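Local coordinates for organic hydroperoxide resistance protein (Legionella pneumophila, PDB 6MJN) that probably reduces organic hydroperoxides with redox-active cysteines, as in other OsmC/Ohr-type proteins, and so protects the bacterium against peroxide stress, at residues B[113-116]-B[117-120]. Numbering follows the deposited sequence.
Sequences NQNE and AEAL
Gln114 and Glu118, one helical turn apart, join side chains across the first turn of helix 114-125, a helix start that illustrates how a capping box and an i to i+4 side-chain bond can occur side by side. Glu118 repays following outward. Its CB rests 3.6 Å from Gln114 O, the carbonyl that also accepts from Glu118 N. CG presses closer still, 3.1 Å from Gln114 O. From there the chain runs extended (chi2 179°) back along the helix in the direction of its N-terminal end. CD lies 3.6 Å from Gln114 NE2; beyond it, OE1 lies 3.6 Å from Asn115 OD1, while OE2 takes the straight bond from Gln114 NE2, 2.9 Å long. A bend at chi2 (71°) brings Gln114 NE2 to the carboxylate. The amide and carboxylate planes stand 88° apart; Glu118 OE2 lies in the amide plane, whereas the N-H arrives from above the carboxylate. Gln114 NE2 also donates to Val144 O, tying the helix start to strand 140-146, against whose Val144 and Val146 the methyl of Ala117 packs. The side chain of Leu120 packs on Ile69 and Val72 of helix 53-76. The capping box closes the N-terminal end: Asn113 OD1 accepts from Glu116 N at 2.9 Å, and in return Glu116 OE1, approached on its anti side, receives the N-H of Asn113 N, also at 2.9 Å.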
ATOM      1  N   ASN B 113      16.423  21.083  14.794  1.00 35.25           N
ATOM      2  CA  ASN B 113      16.460  22.213  13.878  1.00 34.18           C
ATOM      3  C   ASN B 113      16.194  21.695  12.453  1.00 30.15           C
ATOM      4  O   ASN B 113      16.121  20.479  12.203  1.00 33.47           O
ATOM      5  CB  ASN B 113      17.768  23.026  14.045  1.00 35.04           C
ATOM      6  CG  ASN B 113      19.037  22.268  13.625  1.00 39.63           C
ATOM      7  OD1 ASN B 113      19.115  21.696  12.538  1.00 37.61           O
ATOM      8  ND2 ASN B 113      20.057  22.309  14.490  1.00 43.46           N
ATOM      9  N   GLN B 114      15.945  22.626  11.528  1.00 31.66           N
ATOM     10  CA  GLN B 114      15.501  22.233  10.187  1.00 31.01           C
ATOM     11  C   GLN B 114      16.511  21.304   9.508  1.00 37.20           C
ATOM     12  O   GLN B 114      16.131  20.292   8.901  1.00 34.78           O
ATOM     13  CB  GLN B 114      15.266  23.480   9.329  1.00 34.70           C
ATOM     14  CG  GLN B 114      14.832  23.182   7.892  1.00 35.41           C
ATOM     15  CD  GLN B 114      13.419  22.651   7.807  1.00 45.60           C
ATOM     16  OE1 GLN B 114      12.593  22.930   8.670  1.00 38.98           O
ATOM     17  NE2 GLN B 114      13.134  21.870   6.758  1.00 46.43           N
ATOM     18  N   ASN B 115      17.801  21.614   9.613  1.00 34.10           N
ATOM     19  CA  ASN B 115      18.806  20.784   8.942  1.00 41.20           C
ATOM     20  C   ASN B 115      18.872  19.381   9.547  1.00 37.54           C
ATOM     21  O   ASN B 115      18.891  18.381   8.817  1.00 37.10           O
ATOM     22  CB  ASN B 115      20.173  21.471   8.984  1.00 48.14           C
ATOM     23  CG  ASN B 115      20.275  22.629   8.004  1.00 61.74           C
ATOM     24  OD1 ASN B 115      19.480  22.740   7.069  1.00 71.09           O
ATOM     25  ND2 ASN B 115      21.260  23.495   8.210  1.00 60.92           N
ATOM     26  N   GLU B 116      18.904  19.287  10.883  1.00 36.22           N
ATOM     27  CA  GLU B 116      18.839  17.993  11.560  1.00 35.58           C
ATOM     28  C   GLU B 116      17.647  17.175  11.099  1.00 40.12           C
ATOM     29  O   GLU B 116      17.756  15.960  10.893  1.00 35.64           O
ATOM     30  CB  GLU B 116      18.747  18.183  13.077  1.00 36.61           C
ATOM     31  CG  GLU B 116      20.023  18.654  13.742  1.00 39.44           C
ATOM     32  CD  GLU B 116      19.816  19.036  15.214  1.00 54.12           C
ATOM     33  OE1 GLU B 116      18.667  19.360  15.609  1.00 41.31           O
ATOM     34  OE2 GLU B 116      20.806  19.015  15.974  1.00 67.22           O
ATOM     35  N   ALA B 117      16.487  17.818  10.970  1.00 35.30           N
ATOM     36  CA  ALA B 117      15.287  17.102  10.559  1.00 36.79           C
ATOM     37  C   ALA B 117      15.407  16.612   9.120  1.00 32.71           C
ATOM     38  O   ALA B 117      14.976  15.499   8.804  1.00 36.19           O
ATOM     39  CB  ALA B 117      14.061  17.999  10.720  1.00 32.63           C
ATOM     40  N   GLU B 118      15.993  17.425   8.239  1.00 31.24           N
ATOM     41  CA  GLU B 118      16.152  17.011   6.845  1.00 32.64           C
ATOM     42  C   GLU B 118      17.049  15.788   6.733  1.00 44.29           C
ATOM     43  O   GLU B 118      16.783  14.889   5.927  1.00 36.62           O
ATOM     44  CB  GLU B 118      16.689  18.169   6.003  1.00 36.07           C
ATOM     45  CG  GLU B 118      15.686  19.303   5.968  1.00 37.81           C
ATOM     46  CD  GLU B 118      16.102  20.509   5.180  1.00 52.60           C
ATOM     47  OE1 GLU B 118      17.317  20.738   4.992  1.00 64.70           O
ATOM     48  OE2 GLU B 118      15.183  21.247   4.775  1.00 58.26           O
ATOM     49  N   ALA B 119      18.115  15.730   7.535  1.00 39.33           N
ATOM     50  CA  ALA B 119      18.994  14.563   7.497  1.00 44.21           C
ATOM     51  C   ALA B 119      18.306  13.323   8.064  1.00 42.33           C
ATOM     52  O   ALA B 119      18.523  12.202   7.579  1.00 37.57           O
ATOM     53  CB  ALA B 119      20.285  14.859   8.262  1.00 42.72           C
ATOM     54  N   LEU B 120      17.499  13.496   9.112  1.00 36.17           N
ATOM     55  CA  LEU B 120      16.814  12.355   9.707  1.00 39.60           C
ATOM     56  C   LEU B 120      15.805  11.759   8.735  1.00 36.71           C
ATOM     57  O   LEU B 120      15.732  10.531   8.576  1.00 38.22           O
ATOM     58  CB  LEU B 120      16.137  12.795  11.008  1.00 37.68           C
ATOM     59  CG  LEU B 120      15.076  11.907  11.655  1.00 42.61           C
ATOM     60  CD1 LEU B 120      15.591  10.501  11.917  1.00 47.15           C
ATOM     61  CD2 LEU B 120      14.644  12.552  12.955  1.00 44.81           C
TER